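Elastinolytic metalloprotease (Pseudoalteromonas sp. CF6-2, PDB 6IK4) is a zinc-dependent M23-family metalloprotease that probably cleaves elastin and the peptide bridges of bacterial peptidoglycan. Local coordinates at residues A[5-10]-A[138-143]; A[15-20]-A[156-161]; A[59-64]-A[107-112]. One frame throughout, in Å; residues are numbered along the deposited sequence. Where two conformers were deposited one is given.

Contact 1 (A[5-10]-A[138-143]); sequences MNLPWS and SNYRID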
loop_
_atom_site.group_PDB
_atom_site.type_symbol
_atom_site.label_atom_id
_atom_site.label_comp_id
_atom_site.label_asym_id
_atom_site.label_seq_id
_atom_site.Cartn_x
_atom_site.Cartn_y
_atom_site.Cartn_z
ATOM N N MET A 5 -10.676 3.317 -3.856
ATOM C CA MET A 5 -9.405 3.507 -3.167
ATOM C C MET A 5 -8.694 4.732 -3.713
ATOM O O MET A 5 -8.746 4.996 -4.913
ATOM C CB MET A 5 -8.442 2.332 -3.376
ATOM C CG MET A 5 -8.936 0.965 -3.081
ATOM S SD MET A 5 -7.483 -0.085 -3.052
ATOM C CE MET A 5 -7.283 -0.559 -4.762
ATOM N N ASN A 6 -7.975 5.436 -2.838
ATOM C CA ASN A 6 -7.048 6.487 -3.252
ATOM C C ASN A 6 -5.629 6.088 -2.890
ATOM O O ASN A 6 -5.413 5.338 -1.936
ATOM C CB ASN A 6 -7.357 7.830 -2.586
ATOM C CG ASN A 6 -8.816 8.234 -2.724
ATOM O OD1 ASN A 6 -9.351 8.299 -3.826
ATOM N ND2 ASN A 6 -9.464 8.507 -1.594
ATOM N N LEU A 7 -4.661 6.606 -3.643
ATOM C CA LEU A 7 -3.269 6.442 -3.242
ATOM C C LEU A 7 -3.074 7.031 -1.850
ATOM O O LEU A 7 -3.645 8.084 -1.539
ATOM C CB LEU A 7 -2.331 7.126 -4.238
ATOM C CG LEU A 7 -2.369 6.502 -5.633
ATOM C CD1 LEU A 7 -1.756 7.474 -6.656
ATOM C CD2 LEU A 7 -1.628 5.170 -5.646
ATOM N N PRO A 8 -2.267 6.387 -0.988
ATOM C CA PRO A 8 -2.207 6.797 0.424
ATOM C C PRO A 8 -1.338 8.020 0.699
ATOM O O PRO A 8 -0.597 8.058 1.689
ATOM C CB PRO A 8 -1.657 5.543 1.112
ATOM C CG PRO A 8 -0.791 4.894 0.055
ATOM C CD PRO A 8 -1.543 5.127 -1.238
ATOM N N TRP A 9 -1.445 9.035 -0.157
ATOM C CA TRP A 9 -0.794 10.320 0.059
ATOM C C TRP A 9 -1.673 11.408 -0.544
ATOM O O TRP A 9 -2.722 11.133 -1.139
ATOM C CB TRP A 9 0.630 10.329 -0.508
ATOM C CG TRP A 9 0.776 9.923 -1.955
ATOM C CD1 TRP A 9 0.705 10.737 -3.052
ATOM C CD2 TRP A 9 1.080 8.612 -2.449
ATOM N NE1 TRP A 9 0.917 10.004 -4.203
ATOM C CE2 TRP A 9 1.150 8.697 -3.856
ATOM C CE3 TRP A 9 1.271 7.364 -1.838
ATOM C CZ2 TRP A 9 1.417 7.581 -4.662
ATOM C CZ3 TRP A 9 1.553 6.257 -2.643
ATOM C CH2 TRP A 9 1.610 6.373 -4.031
ATOM N N SER A 10 -1.258 12.655 -0.364
ATOM C CA SER A 10 -2.136 13.782 -0.641
ATOM C C SER A 10 -2.241 14.073 -2.131
ATOM O O SER A 10 -1.320 13.816 -2.912
ATOM C CB SER A 10 -1.651 15.029 0.102
ATOM O OG SER A 10 -1.808 14.838 1.497
ATOM N N SER A 138 -7.082 5.919 -7.120
ATOM C CA SER A 138 -7.004 7.310 -7.592
ATOM C C SER A 138 -7.237 7.392 -9.102
ATOM O O SER A 138 -6.608 8.181 -9.809
ATOM C CB SER A 138 -5.667 7.953 -7.206
ATOM O OG SER A 138 -5.604 8.185 -5.808
ATOM N N ASN A 139 -8.160 6.567 -9.594
ATOM C CA ASN A 139 -8.567 6.466 -10.994
ATOM C C ASN A 139 -7.499 5.851 -11.895
ATOM O O ASN A 139 -7.746 5.714 -13.094
ATOM C CB ASN A 139 -8.993 7.820 -11.589
ATOM C CG ASN A 139 -10.142 8.459 -10.827
ATOM O OD1 ASN A 139 -10.900 7.788 -10.128
ATOM N ND2 ASN A 139 -10.275 9.770 -10.969
ATOM N N TYR A 140 -6.317 5.490 -11.377
ATOM C CA TYR A 140 -5.388 4.670 -12.154
ATOM C C TYR A 140 -5.893 3.238 -12.236
ATOM O O TYR A 140 -6.253 2.650 -11.216
ATOM C CB TYR A 140 -4.014 4.611 -11.503
ATOM C CG TYR A 140 -3.204 5.875 -11.527
ATOM C CD1 TYR A 140 -2.363 6.158 -12.597
ATOM C CD2 TYR A 140 -3.227 6.749 -10.452
ATOM C CE1 TYR A 140 -1.587 7.302 -12.610
ATOM C CE2 TYR A 140 -2.456 7.904 -10.456
ATOM C CZ TYR A 140 -1.642 8.172 -11.536
ATOM O OH TYR A 140 -0.885 9.314 -11.541
ATOM N N ARG A 141 -5.835 2.638 -13.421
ATOM C CA ARG A 141 -5.982 1.190 -13.507
ATOM C C ARG A 141 -4.630 0.558 -13.222
ATOM O O ARG A 141 -3.616 0.995 -13.769
ATOM C CB ARG A 141 -6.471 0.759 -14.890
ATOM C CG ARG A 141 -6.698 -0.757 -15.014
ATOM C CD ARG A 141 -7.150 -1.150 -16.417
ATOM N NE ARG A 141 -6.065 -0.981 -17.373
ATOM C CZ ARG A 141 -5.112 -1.884 -17.600
ATOM N NH1 ARG A 141 -5.101 -3.049 -16.949
ATOM N NH2 ARG A 141 -4.169 -1.620 -18.489
ATOM N N ILE A 142 -4.607 -0.457 -12.360
ATOM C CA ILE A 142 -3.380 -1.190 -12.060
ATOM C C ILE A 142 -3.272 -2.368 -13.018
ATOM O O ILE A 142 -4.198 -3.181 -13.128
ATOM C CB ILE A 142 -3.361 -1.677 -10.600
ATOM C CG1 ILE A 142 -3.504 -0.494 -9.635
ATOM C CG2 ILE A 142 -2.074 -2.485 -10.321
ATOM C CD1 ILE A 142 -3.812 -0.923 -8.196
ATOM N N ASP A 143 -2.153 -2.464 -13.714
ATOM C CA ASP A 143 -1.889 -3.601 -14.588
ATOM C C ASP A 143 -0.728 -4.373 -13.980
ATOM O O ASP A 143 0.390 -3.861 -13.931
ATOM C CB ASP A 143 -1.560 -3.144 -16.008
ATOM C CG ASP A 143 -1.613 -4.285 -16.999
ATOM O OD1 ASP A 143 -0.777 -5.207 -16.887
ATOM O OD2 ASP A 143 -2.503 -4.274 -17.870
HETATM O O HOH W 1 -7.627 9.972 -5.404
#

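Contact 2 (A[15-20]-A[156-161]); sequences WYSGGA and FYFERN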
loop_
_atom_site.group_PDB
_atom_site.type_symbol
_atom_site.label_atom_id
_atom_site.label_comp_id
_atom_site.label_asym_id
_atom_site.label_seq_id
_atom_site.Cartn_x
_atom_site.Cartn_y
_atom_site.Cartn_z
ATOM N N TRP A 15 4.518 9.794 -4.706
ATOM C CA TRP A 15 5.429 8.816 -4.135
ATOM C C TRP A 15 5.864 7.890 -5.268
ATOM O O TRP A 15 5.567 8.142 -6.445
ATOM C CB TRP A 15 4.773 8.019 -3.006
ATOM C CG TRP A 15 4.486 8.747 -1.716
ATOM C CD1 TRP A 15 4.427 10.097 -1.508
ATOM C CD2 TRP A 15 4.199 8.131 -0.455
ATOM N NE1 TRP A 15 4.112 10.359 -0.182
ATOM C CE2 TRP A 15 3.973 9.166 0.481
ATOM C CE3 TRP A 15 4.110 6.801 -0.030
ATOM C CZ2 TRP A 15 3.668 8.909 1.815
ATOM C CZ3 TRP A 15 3.801 6.544 1.293
ATOM C CH2 TRP A 15 3.589 7.597 2.206
ATOM N N TYR A 16 6.559 6.810 -4.905
ATOM C CA TYR A 16 7.022 5.800 -5.849
ATOM C C TYR A 16 6.435 4.446 -5.487
ATOM O O TYR A 16 6.268 4.127 -4.309
ATOM C CB TYR A 16 8.543 5.661 -5.846
ATOM C CG TYR A 16 9.282 6.944 -6.113
ATOM C CD1 TYR A 16 9.553 7.351 -7.417
ATOM C CD2 TYR A 16 9.740 7.730 -5.067
ATOM C CE1 TYR A 16 10.251 8.533 -7.667
ATOM C CE2 TYR A 16 10.445 8.906 -5.308
ATOM C CZ TYR A 16 10.691 9.299 -6.602
ATOM O OH TYR A 16 11.390 10.464 -6.837
ATOM N N SER A 17 6.165 3.636 -6.510
ATOM C CA SER A 17 5.698 2.275 -6.315
ATOM C C SER A 17 6.619 1.298 -7.025
ATOM O O SER A 17 7.128 1.586 -8.114
ATOM C CB SER A 17 4.265 2.080 -6.843
ATOM O OG SER A 17 3.832 0.734 -6.629
ATOM N N GLY A 18 6.805 0.129 -6.413
ATOM C CA GLY A 18 7.376 -1.014 -7.092
ATOM C C GLY A 18 6.305 -1.814 -7.802
ATOM O O GLY A 18 5.142 -1.415 -7.888
ATOM N N GLY A 19 6.721 -2.970 -8.337
ATOM C CA GLY A 19 5.790 -3.832 -9.034
ATOM C C GLY A 19 4.875 -4.603 -8.098
ATOM O O GLY A 19 5.155 -4.796 -6.911
ATOM N N ALA A 20 3.770 -5.085 -8.669
ATOM C CA ALA A 20 2.806 -5.852 -7.892
ATOM C C ALA A 20 3.391 -7.198 -7.482
ATOM O O ALA A 20 4.139 -7.829 -8.237
ATOM C CB ALA A 20 1.516 -6.051 -8.696
ATOM N N PHE A 156 3.975 -4.217 -16.137
ATOM C CA PHE A 156 3.419 -3.612 -14.933
ATOM C C PHE A 156 3.363 -2.105 -15.106
ATOM O O PHE A 156 4.374 -1.487 -15.465
ATOM C CB PHE A 156 4.249 -3.931 -13.688
ATOM C CG PHE A 156 3.811 -3.138 -12.486
ATOM C CD1 PHE A 156 2.680 -3.527 -11.770
ATOM C CD2 PHE A 156 4.470 -1.967 -12.122
ATOM C CE1 PHE A 156 2.241 -2.778 -10.682
ATOM C CE2 PHE A 156 4.035 -1.211 -11.034
ATOM C CZ PHE A 156 2.916 -1.618 -10.320
ATOM N N TYR A 157 2.205 -1.509 -14.799
ATOM C CA TYR A 157 2.092 -0.053 -14.818
ATOM C C TYR A 157 0.775 0.377 -14.182
ATOM O O TYR A 157 -0.122 -0.435 -13.933
ATOM C CB TYR A 157 2.189 0.501 -16.240
ATOM C CG TYR A 157 1.224 -0.151 -17.205
ATOM C CD1 TYR A 157 -0.061 0.346 -17.379
ATOM C CD2 TYR A 157 1.603 -1.263 -17.944
ATOM C CE1 TYR A 157 -0.966 -0.255 -18.266
ATOM C CE2 TYR A 157 0.714 -1.875 -18.840
ATOM C CZ TYR A 157 -0.562 -1.360 -18.998
ATOM O OH TYR A 157 -1.434 -1.959 -19.872
ATOM N N PHE A 158 0.694 1.677 -13.900
ATOM C CA PHE A 158 -0.534 2.373 -13.551
ATOM C C PHE A 158 -0.963 3.199 -14.758
ATOM O O PHE A 158 -0.139 3.902 -15.347
ATOM C CB PHE A 158 -0.315 3.302 -12.357
ATOM C CG PHE A 158 0.216 2.623 -11.135
ATOM C CD1 PHE A 158 1.576 2.394 -10.981
ATOM C CD2 PHE A 158 -0.646 2.234 -10.114
ATOM C CE1 PHE A 158 2.069 1.776 -9.839
ATOM C CE2 PHE A 158 -0.155 1.614 -8.970
ATOM C CZ PHE A 158 1.204 1.399 -8.827
ATOM N N GLU A 159 -2.244 3.144 -15.117
ATOM C CA GLU A 159 -2.711 3.834 -16.318
ATOM C C GLU A 159 -3.840 4.798 -15.966
ATOM O O GLU A 159 -4.839 4.398 -15.363
ATOM C CB GLU A 159 -3.172 2.819 -17.368
ATOM C CG GLU A 159 -3.346 3.411 -18.747
ATOM C CD GLU A 159 -4.232 2.557 -19.631
ATOM O OE1 GLU A 159 -3.858 1.400 -19.923
ATOM O OE2 GLU A 159 -5.312 3.041 -20.027
ATOM N N ARG A 160 -3.677 6.066 -16.338
ATOM C CA ARG A 160 -4.709 7.077 -16.149
ATOM C C ARG A 160 -4.648 8.044 -17.325
ATOM O O ARG A 160 -3.564 8.387 -17.794
ATOM C CB ARG A 160 -4.514 7.821 -14.812
ATOM C CG ARG A 160 -5.683 8.707 -14.383
ATOM C CD ARG A 160 -5.558 9.154 -12.906
ATOM N NE ARG A 160 -4.480 10.125 -12.721
ATOM C CZ ARG A 160 -4.171 10.695 -11.555
ATOM N NH1 ARG A 160 -4.856 10.387 -10.461
ATOM N NH2 ARG A 160 -3.175 11.575 -11.481
ATOM N N ASN A 161 -5.812 8.445 -17.834
ATOM C CA ASN A 161 -5.881 9.317 -19.006
ATOM C C ASN A 161 -5.140 8.726 -20.203
ATOM O O ASN A 161 -4.606 9.457 -21.038
ATOM C CB ASN A 161 -5.348 10.712 -18.678
ATOM C CG ASN A 161 -6.214 11.431 -17.662
ATOM O OD1 ASN A 161 -7.441 11.387 -17.742
ATOM N ND2 ASN A 161 -5.580 12.081 -16.693
#

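Contact 3 (A[59-64]-A[107-112]); sequences RFSSCN and ALCEGG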
loop_
_atom_site.group_PDB
_atom_site.type_symbol
_atom_site.label_atom_id
_atom_site.label_comp_id
_atom_site.label_asym_id
_atom_site.label_seq_id
_atom_site.Cartn_x
_atom_site.Cartn_y
_atom_site.Cartn_z
ATOM N N ARG A 59 -5.876 -3.814 14.205
ATOM C CA ARG A 59 -4.458 -3.608 14.502
ATOM C C ARG A 59 -3.860 -4.949 14.899
ATOM O O ARG A 59 -4.163 -5.473 15.975
ATOM C CB ARG A 59 -4.253 -2.572 15.610
ATOM C CG ARG A 59 -2.779 -2.395 16.036
ATOM C CD ARG A 59 -2.650 -1.556 17.309
ATOM N NE ARG A 59 -1.279 -1.515 17.831
ATOM C CZ ARG A 59 -0.692 -2.503 18.507
ATOM N NH1 ARG A 59 -1.344 -3.631 18.745
ATOM N NH2 ARG A 59 0.555 -2.367 18.944
ATOM N N PHE A 60 -3.011 -5.505 14.032
ATOM C CA PHE A 60 -2.469 -6.832 14.302
ATOM C C PHE A 60 -1.247 -6.775 15.204
ATOM O O PHE A 60 -0.984 -7.727 15.944
ATOM C CB PHE A 60 -2.127 -7.542 12.993
ATOM C CG PHE A 60 -3.329 -7.866 12.146
ATOM C CD1 PHE A 60 -4.154 -8.924 12.475
ATOM C CD2 PHE A 60 -3.632 -7.112 11.018
ATOM C CE1 PHE A 60 -5.268 -9.230 11.707
ATOM C CE2 PHE A 60 -4.742 -7.417 10.240
ATOM C CZ PHE A 60 -5.561 -8.481 10.589
ATOM N N SER A 61 -0.509 -5.676 15.167
ATOM C CA SER A 61 0.752 -5.528 15.882
ATOM C C SER A 61 1.131 -4.062 15.778
ATOM O O SER A 61 0.409 -3.267 15.172
ATOM C CB SER A 61 1.837 -6.423 15.294
ATOM O OG SER A 61 2.191 -5.952 13.999
ATOM N N SER A 62 2.281 -3.705 16.349
ATOM C CA SER A 62 2.699 -2.313 16.243
ATOM C C SER A 62 3.125 -1.925 14.828
ATOM O O SER A 62 3.351 -0.738 14.579
ATOM C CB SER A 62 3.845 -2.033 17.219
ATOM O OG SER A 62 5.051 -2.602 16.737
ATOM N N CYS A 63 3.261 -2.880 13.905
ATOM C CA CYS A 63 3.746 -2.567 12.562
ATOM C C CYS A 63 2.778 -3.021 11.469
ATOM O O CYS A 63 3.165 -3.100 10.298
ATOM C CB CYS A 63 5.137 -3.176 12.334
ATOM S SG CYS A 63 5.216 -4.983 12.259
ATOM N N ASN A 64 1.516 -3.284 11.813
ATOM C CA ASN A 64 0.618 -3.972 10.886
ATOM C C ASN A 64 -0.820 -3.593 11.214
ATOM O O ASN A 64 -1.338 -3.954 12.278
ATOM C CB ASN A 64 0.834 -5.481 10.974
ATOM C CG ASN A 64 0.021 -6.253 9.956
ATOM O OD1 ASN A 64 -0.531 -5.681 9.015
ATOM N ND2 ASN A 64 -0.025 -7.571 10.117
ATOM N N ALA A 107 10.167 -2.184 11.323
ATOM C CA ALA A 107 9.568 -2.521 10.035
ATOM C C ALA A 107 9.238 -4.002 9.934
ATOM O O ALA A 107 8.282 -4.383 9.248
ATOM C CB ALA A 107 10.509 -2.129 8.895
ATOM N N LEU A 108 10.021 -4.852 10.590
ATOM C CA LEU A 108 9.865 -6.294 10.482
ATOM C C LEU A 108 9.378 -6.903 11.795
ATOM O O LEU A 108 9.761 -8.013 12.160
ATOM C CB LEU A 108 11.177 -6.931 10.029
ATOM C CG LEU A 108 11.658 -6.400 8.675
ATOM C CD1 LEU A 108 12.949 -7.075 8.253
ATOM C CD2 LEU A 108 10.579 -6.599 7.616
ATOM N N CYS A 109 8.509 -6.187 12.512
ATOM C CA CYS A 109 8.071 -6.656 13.822
ATOM C C CYS A 109 7.288 -7.963 13.746
ATOM O O CYS A 109 7.170 -8.657 14.761
ATOM C CB CYS A 109 7.254 -5.560 14.526
ATOM S SG CYS A 109 5.459 -5.533 14.216
ATOM N N GLU A 110 6.752 -8.328 12.579
ATOM C CA GLU A 110 6.108 -9.627 12.397
ATOM C C GLU A 110 6.836 -10.487 11.370
ATOM O O GLU A 110 6.254 -11.434 10.835
ATOM C CB GLU A 110 4.641 -9.474 11.985
ATOM C CG GLU A 110 3.727 -8.952 13.066
ATOM C CD GLU A 110 2.265 -9.060 12.654
ATOM O OE1 GLU A 110 1.808 -10.184 12.362
ATOM O OE2 GLU A 110 1.580 -8.019 12.602
ATOM N N GLY A 111 8.088 -10.185 11.081
ATOM C CA GLY A 111 8.829 -10.954 10.103
ATOM C C GLY A 111 8.838 -10.277 8.751
ATOM O O GLY A 111 8.367 -9.149 8.571
ATOM N N GLY A 112 9.391 -10.994 7.781
ATOM C CA GLY A 112 9.520 -10.498 6.427
ATOM C C GLY A 112 10.930 -10.023 6.129
ATOM O O GLY A 112 11.876 -10.222 6.895
#

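Contact 1 (A[5-10]-A[138-143])
Two hydrogen bonds fasten Ser138 to the N-terminal loop, one through its backbone and one through its side chain. Ser138 N gives its hydrogen to Met5 O at 2.9 Å in a nearly straight bond (171°). Two residues on, Leu7 N donates to Ser138 OG at 2.8 Å; the hydroxyl lies beside its own backbone N, anti to the carbonyl carbon (chi1 -71°), which brings it over Asn6 and up to the Leu7 amide. A water joins the same hydroxyl to Asn6 OD1, lying 2.7 Å from Ser138 OG and donating to the amide oxygen. With an alanine in place of Ser138, the Leu7 amide would probably lose its acceptor and the water its link to this turn.

Ser138 sits in the tight connection between strands 136-137 and 140-143, the first two strands of a four-stranded antiparallel sheet, a beta hairpin against which the loop ahead of strand 14-17 is laid.

Apolar contact is carried by Leu7: its CD1 comes to 3.9 Å from Tyr140 CE2, the two side chains crossing at about a right angle, while Leu7 CG rests on Ser138 CB. Ile137 and Leu171 also pack on Leu7, and Tyr140 OH is hydrogen-bonded to Tyr172 O.

Contact 2 (A[15-20]-A[156-161])
Ser17 OG donates to Gly18 O at 2.8 Å, in the carbonyl plane and on a lone pair, and both phenylalanines of 156-161 touch this small polar unit. The hydroxyl stands anti to the Ser17 backbone N (chi1 -180°), which carries it to the edge of the Phe158 ring, near the ring plane, with OG 3.5 Å from Phe158 CZ. The contact joins two antiparallel sheets: strand 14-17 belongs to the large curled sheet of the M23 peptidase, strand 157-160 to the four-stranded one, and Phe158 of that strand and Phe156 just before it reach across between them.

Phe156 does most of the packing. Gly19 CA sits over the centre of one face of its ring, 3.7 Å from the centroid and 9° off the normal, a CH-pi contact made with the bare backbone of a glycine. Ala20 N comes over the same face, 3.4 Å from Phe156 CE1, and the methyl of Ala20 reaches that side of the ring too.

Leu33 touches both Ser17 and Phe156, and Ile142 backs Phe158. The loop carried on Phe156 leads straight into the metal site: Gly19 O is hydrogen-bonded to ND1 of the zinc ligand His21, and Gly18 pairs by backbone with Asp34, another ligand. At the far rim of the Phe156 ring, Gly18 O sits obliquely, 3.3 Å from CZ.

Contact 3 (A[59-64]-A[107-112])
Cys63 and Cys109 are joined by a disulfide, SG to SG 2.0 Å, with a chi3 of -89°, close to the unstrained right angle. It ties the turn between strands 55-61 and 64-68, a beta hairpin of the M23 peptidase sheet, to the loop that follows helix 104-107. Both sulfurs lie between the backbone N and the carbonyl carbon of their own residues (chi1 68° for Cys63, 89° for Cys109), and both CB atoms face the other segment, letting the sulfurs meet between the chains.

Beside the sulfur bridge, Glu110 reaches back with its chain extended beyond CG and delivers OE2 to two donors. Ser61 OG gives its hydrogen to Glu110 OE2 at 2.6 Å, meeting the anti side of the carboxylate somewhat out of its plane. Asn64 ND2 donates to the same oxygen at 3.0 Å from well above that plane, although the oxygen lies almost exactly in the plane of the amide. Two neutral donors on one oxygen would probably help to keep the carboxylate charged and fix its turn.

Each donor is itself positioned. Ser61 OG accepts from Cys63 N in an ST turn, and Asn64 OD1 is held by Asn76 ND2, which sets the amide's flip. On the other side, the loop 107-112 contains a type I turn from Leu108 to Gly111, and Tyr78 OH bonds both Glu110 N and Gly111 O. Ala107 O bonds ND1 of His79, predicted to be an active-site residue. Alongside the disulfide, Ser61 OG lies 3.3 Å from Cys109 SG.

In the fold
Contacts 1 and 2 are neighbours, their centres 9 Å apart, because strands 140-143 and 157-160 lie side by side in the four-stranded sheet; Asp143 N to Tyr157 O, 2.9 Å, is one of the probable bonds between them. Along the chain their segments alternate: 5-10, 15-20, 138-143, 156-161, so the N-terminal part is laid against the C-terminal sheet twice. Contact 3 falls between these in sequence, in the M23 peptidase part of the chain, with its centre about 24 and 25 Å from those of contacts 1 and 2, across the chain's centre. Contacts 2 and 3 both reach the large sheet and neighbour the catalytic region: zinc ligands adjoin contact 2, predicted active-site His79 adjoins contact 3.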